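Local structure of putative monooxygenase (Fusobacterium nucleatum subsp. nucleatum, 3MCS) at residues Glu20-Val31 / Leu44-Thr54. The protein is a putative monooxygenase, probably an oxidoreductase of the antibiotic biosynthesis monooxygenase family. Residues are numbered along the deposited sequence; the frame is centred on the assembly and turned at random.
Sequences ETSYKSATEDYV and LFAATDERDKT
Tyr23 on the helix swings its CG trans to the backbone N (chi1 151°), which sends the ring toward the strand, where Thr48 OG1 meets its hydroxyl from the opposite direction. This is helix-on-sheet packing in a ferredoxin-like alpha+beta unit of the dimeric alpha-beta barrel clan: segment 20-31 of the helix runs nearly antiparallel to strand segment 44-49 (167°), their axes 9.3 Å apart at closest approach. Tyr23 OH and Thr48 OG1 share a 2.7 Å hydrogen bond that either could donate, with OG1 at the ring edge and in its plane. A water also lies in that plane, 2.6 Å from Tyr23 OH, and donates to Ala47 O, so the phenol is tied to two successive strand residues.

One turn on, Thr27 points CG2 at the CB of Ala46, while its OG1 donates back to Tyr23 O; that carbonyl also takes Thr27 N, on the opposite face of its plane. Val31 CG2 rests 4.2 Å from Ala46 CB, and its CG1 lies against Leu44 CB. The Tyr30 ring meets Leu44 CD2 through CE2, while its hydroxyl bonds to Glu60 and His71.

At the N-terminal end of segment 20-31, Glu20 OE1 and Glu50 OE2 lie 3.6 Å apart, like charges that probably repel mildly; Glu50 OE1 has a weak hydrogen bond from Gln203. Thr54 OG1 donates to Glu20 OE2 over 3.2 Å, arriving from above the carboxylate, 56° out of its plane.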
loop_
_atom_site.group_PDB
_atom_site.type_symbol
_atom_site.label_atom_id
_atom_site.label_comp_id
_atom_site.label_asym_id
_atom_site.label_seq_id
_atom_site.Cartn_x
_atom_site.Cartn_y
_atom_site.Cartn_z
ATOM N N GLU A 20 13.287 -0.712 17.471
ATOM C CA GLU A 20 13.068 -1.411 16.214
ATOM C C GLU A 20 12.731 -2.863 16.482
ATOM O O GLU A 20 11.831 -3.392 15.872
ATOM C CB GLU A 20 14.283 -1.289 15.282
ATOM C CG GLU A 20 14.689 0.180 14.989
ATOM C CD GLU A 20 15.653 0.330 13.819
ATOM O OE1 GLU A 20 16.033 -0.706 13.212
ATOM O OE2 GLU A 20 16.017 1.493 13.510
ATOM N N THR A 21 13.423 -3.509 17.409
ATOM C CA THR A 21 13.130 -4.905 17.706
ATOM C C THR A 21 11.674 -5.116 18.125
ATOM O O THR A 21 10.990 -5.984 17.582
ATOM C CB THR A 21 14.073 -5.458 18.770
ATOM O OG1 THR A 21 15.386 -5.526 18.208
ATOM C CG2 THR A 21 13.649 -6.855 19.207
ATOM N N SER A 22 11.203 -4.304 19.066
ATOM C CA SER A 22 9.834 -4.419 19.548
ATOM C C SER A 22 8.855 -4.129 18.441
ATOM O O SER A 22 7.818 -4.783 18.348
ATOM C CB SER A 22 9.568 -3.492 20.729
ATOM O OG SER A 22 10.163 -3.985 21.910
ATOM N N TYR A 23 9.184 -3.138 17.610
ATOM C CA TYR A 23 8.346 -2.781 16.472
ATOM C C TYR A 23 8.157 -3.967 15.525
ATOM O O TYR A 23 7.028 -4.272 15.169
ATOM C CB TYR A 23 8.917 -1.556 15.741
ATOM C CG TYR A 23 8.626 -1.458 14.245
ATOM C CD1 TYR A 23 7.337 -1.271 13.761
ATOM C CD2 TYR A 23 9.668 -1.507 13.317
ATOM C CE1 TYR A 23 7.090 -1.173 12.386
ATOM C CE2 TYR A 23 9.433 -1.403 11.952
ATOM C CZ TYR A 23 8.147 -1.234 11.494
ATOM O OH TYR A 23 7.932 -1.134 10.132
ATOM N N LYS A 24 9.248 -4.643 15.149
ATOM C CA LYS A 24 9.178 -5.762 14.184
ATOM C C LYS A 24 8.361 -6.952 14.732
ATOM O O LYS A 24 7.536 -7.511 14.033
ATOM C CB LYS A 24 10.595 -6.207 13.716
ATOM C CG LYS A 24 11.329 -5.168 12.842
ATOM C CD LYS A 24 12.758 -5.570 12.506
ATOM N N SER A 25 8.620 -7.320 15.979
ATOM C CA SER A 25 7.917 -8.396 16.665
ATOM C C SER A 25 6.411 -8.179 16.741
ATOM O O SER A 25 5.627 -9.091 16.425
ATOM C CB SER A 25 8.454 -8.535 18.100
ATOM O OG SER A 25 9.166 -9.727 18.268
ATOM N N ALA A 26 6.026 -6.980 17.190
ATOM C CA ALA A 26 4.629 -6.611 17.344
ATOM C C ALA A 26 3.924 -6.508 15.992
ATOM O O ALA A 26 2.752 -6.875 15.883
ATOM C CB ALA A 26 4.505 -5.322 18.111
ATOM N N THR A 27 4.611 -6.018 14.961
ATOM C CA THR A 27 3.982 -5.928 13.639
ATOM C C THR A 27 3.849 -7.331 13.041
ATOM O O THR A 27 2.835 -7.644 12.422
ATOM C CB THR A 27 4.739 -5.029 12.691
ATOM O OG1 THR A 27 4.933 -3.772 13.318
ATOM C CG2 THR A 27 3.952 -4.815 11.417
ATOM N N GLU A 28 4.851 -8.187 13.240
ATOM C CA GLU A 28 4.758 -9.562 12.752
ATOM C C GLU A 28 3.552 -10.275 13.385
ATOM O O GLU A 28 2.734 -10.868 12.671
ATOM C CB GLU A 28 6.043 -10.358 13.022
ATOM C CG GLU A 28 7.206 -10.033 12.084
ATOM C CD GLU A 28 8.516 -10.763 12.432
ATOM O OE1 GLU A 28 8.542 -11.606 13.366
ATOM O OE2 GLU A 28 9.530 -10.466 11.756
ATOM N N ASP A 29 3.450 -10.220 14.716
ATOM C CA ASP A 29 2.327 -10.831 15.413
ATOM C C ASP A 29 0.999 -10.293 14.878
ATOM O O ASP A 29 0.075 -11.052 14.625
ATOM C CB ASP A 29 2.376 -10.563 16.926
ATOM C CG ASP A 29 3.577 -11.202 17.620
ATOM O OD1 ASP A 29 4.376 -11.865 16.924
ATOM O OD2 ASP A 29 3.704 -11.011 18.867
ATOM N N TYR A 30 0.912 -8.984 14.691
ATOM C CA TYR A 30 -0.346 -8.364 14.268
ATOM C C TYR A 30 -0.778 -8.863 12.915
ATOM O O TYR A 30 -1.944 -9.242 12.722
ATOM C CB TYR A 30 -0.185 -6.841 14.290
ATOM C CG TYR A 30 -1.307 -6.027 13.703
ATOM C CD1 TYR A 30 -2.544 -6.001 14.289
ATOM C CD2 TYR A 30 -1.091 -5.212 12.607
ATOM C CE1 TYR A 30 -3.566 -5.235 13.759
ATOM C CE2 TYR A 30 -2.097 -4.428 12.083
ATOM C CZ TYR A 30 -3.337 -4.448 12.659
ATOM O OH TYR A 30 -4.362 -3.672 12.159
ATOM N N VAL A 31 0.168 -8.900 11.985
ATOM C CA VAL A 31 -0.135 -9.338 10.618
ATOM C C VAL A 31 -0.505 -10.816 10.610
ATOM O O VAL A 31 -1.485 -11.202 9.963
ATOM C CB VAL A 31 1.035 -9.025 9.638
ATOM C CG1 VAL A 31 0.795 -9.649 8.311
ATOM C CG2 VAL A 31 1.224 -7.529 9.492
ATOM N N LEU A 44 -2.758 -7.785 4.416
ATOM C CA LEU A 44 -2.028 -6.823 5.259
ATOM C C LEU A 44 -0.574 -6.819 4.809
ATOM O O LEU A 44 -0.015 -7.869 4.533
ATOM C CB LEU A 44 -2.168 -7.104 6.768
ATOM C CG LEU A 44 -3.437 -6.474 7.345
ATOM C CD1 LEU A 44 -4.610 -7.316 7.021
ATOM C CD2 LEU A 44 -3.331 -6.314 8.842
ATOM N N PHE A 45 0.014 -5.634 4.718
ATOM C CA PHE A 45 1.364 -5.495 4.216
ATOM C C PHE A 45 2.169 -4.548 5.084
ATOM O O PHE A 45 1.938 -3.368 5.060
ATOM C CB PHE A 45 1.269 -4.956 2.798
ATOM C CG PHE A 45 0.306 -5.723 1.930
ATOM C CD1 PHE A 45 -1.044 -5.453 1.969
ATOM C CD2 PHE A 45 0.757 -6.711 1.072
ATOM C CE1 PHE A 45 -1.947 -6.158 1.178
ATOM C CE2 PHE A 45 -0.134 -7.416 0.270
ATOM C CZ PHE A 45 -1.490 -7.138 0.330
ATOM N N ALA A 46 3.088 -5.069 5.878
ATOM C CA ALA A 46 3.940 -4.234 6.723
ATOM C C ALA A 46 5.296 -4.047 6.064
ATOM O O ALA A 46 5.931 -5.021 5.679
ATOM C CB ALA A 46 4.111 -4.869 8.085
ATOM N N ALA A 47 5.721 -2.797 5.932
ATOM C CA ALA A 47 7.008 -2.441 5.348
ATOM C C ALA A 47 7.644 -1.332 6.176
ATOM O O ALA A 47 7.015 -0.801 7.084
ATOM C CB ALA A 47 6.826 -1.976 3.920
ATOM N N THR A 48 8.877 -0.963 5.851
ATOM C CA THR A 48 9.596 0.057 6.593
ATOM C C THR A 48 10.397 0.946 5.651
ATOM O O THR A 48 10.942 0.463 4.665
ATOM C CB THR A 48 10.610 -0.576 7.603
ATOM O OG1 THR A 48 9.977 -1.556 8.419
ATOM C CG2 THR A 48 11.197 0.455 8.493
ATOM N N ASP A 49 10.468 2.235 5.983
ATOM C CA ASP A 49 11.313 3.211 5.299
ATOM C C ASP A 49 12.354 3.620 6.339
ATOM O O ASP A 49 12.016 4.203 7.352
ATOM C CB ASP A 49 10.490 4.408 4.834
ATOM C CG ASP A 49 11.281 5.402 4.005
ATOM O OD1 ASP A 49 12.483 5.192 3.750
ATOM O OD2 ASP A 49 10.685 6.419 3.596
ATOM N N GLU A 50 13.617 3.277 6.123
ATOM C CA GLU A 50 14.667 3.585 7.105
ATOM C C GLU A 50 15.499 4.848 6.825
ATOM O O GLU A 50 16.403 5.189 7.603
ATOM C CB GLU A 50 15.584 2.367 7.302
ATOM C CG GLU A 50 14.825 1.143 7.823
ATOM C CD GLU A 50 15.685 0.174 8.651
ATOM O OE1 GLU A 50 16.796 -0.222 8.197
ATOM O OE2 GLU A 50 15.210 -0.207 9.762
ATOM N N ARG A 51 15.177 5.561 5.750
ATOM C CA ARG A 51 15.864 6.799 5.428
ATOM C C ARG A 51 15.564 7.866 6.483
ATOM O O ARG A 51 14.433 7.995 6.914
ATOM C CB ARG A 51 15.418 7.304 4.069
ATOM C CG ARG A 51 15.817 6.415 2.908
ATOM C CD ARG A 51 15.259 6.959 1.605
ATOM N NE ARG A 51 13.791 6.921 1.583
ATOM C CZ ARG A 51 13.036 7.499 0.652
ATOM N NH1 ARG A 51 13.595 8.174 -0.344
ATOM N NH2 ARG A 51 11.710 7.430 0.727
ATOM N N ASP A 52 16.576 8.622 6.898
ATOM C CA ASP A 52 16.423 9.691 7.909
ATOM C C ASP A 52 15.981 9.198 9.296
ATOM O O ASP A 52 16.759 9.198 10.256
ATOM C CB ASP A 52 15.444 10.787 7.428
ATOM C CG ASP A 52 15.864 11.413 6.122
ATOM O OD1 ASP A 52 17.051 11.273 5.741
ATOM O OD2 ASP A 52 15.005 12.051 5.475
ATOM N N LYS A 53 14.717 8.810 9.384
ATOM C CA LYS A 53 14.106 8.361 10.620
ATOM C C LYS A 53 13.243 7.184 10.239
ATOM O O LYS A 53 12.431 7.300 9.325
ATOM C CB LYS A 53 13.232 9.486 11.204
ATOM C CG LYS A 53 13.991 10.857 11.433
ATOM C CD LYS A 53 13.068 12.106 11.680
ATOM C CE LYS A 53 12.153 12.509 10.455
ATOM N NZ LYS A 53 12.857 12.977 9.197
ATOM N N THR A 54 13.411 6.052 10.913
ATOM C CA THR A 54 12.657 4.850 10.595
ATOM C C THR A 54 11.144 5.082 10.650
ATOM O O THR A 54 10.622 5.449 11.697
ATOM C CB THR A 54 13.028 3.718 11.568
ATOM O OG1 THR A 54 14.424 3.425 11.443
ATOM C CG2 THR A 54 12.195 2.449 11.281
HETATM O O HOH W 1 5.392 -1.438 9.470
#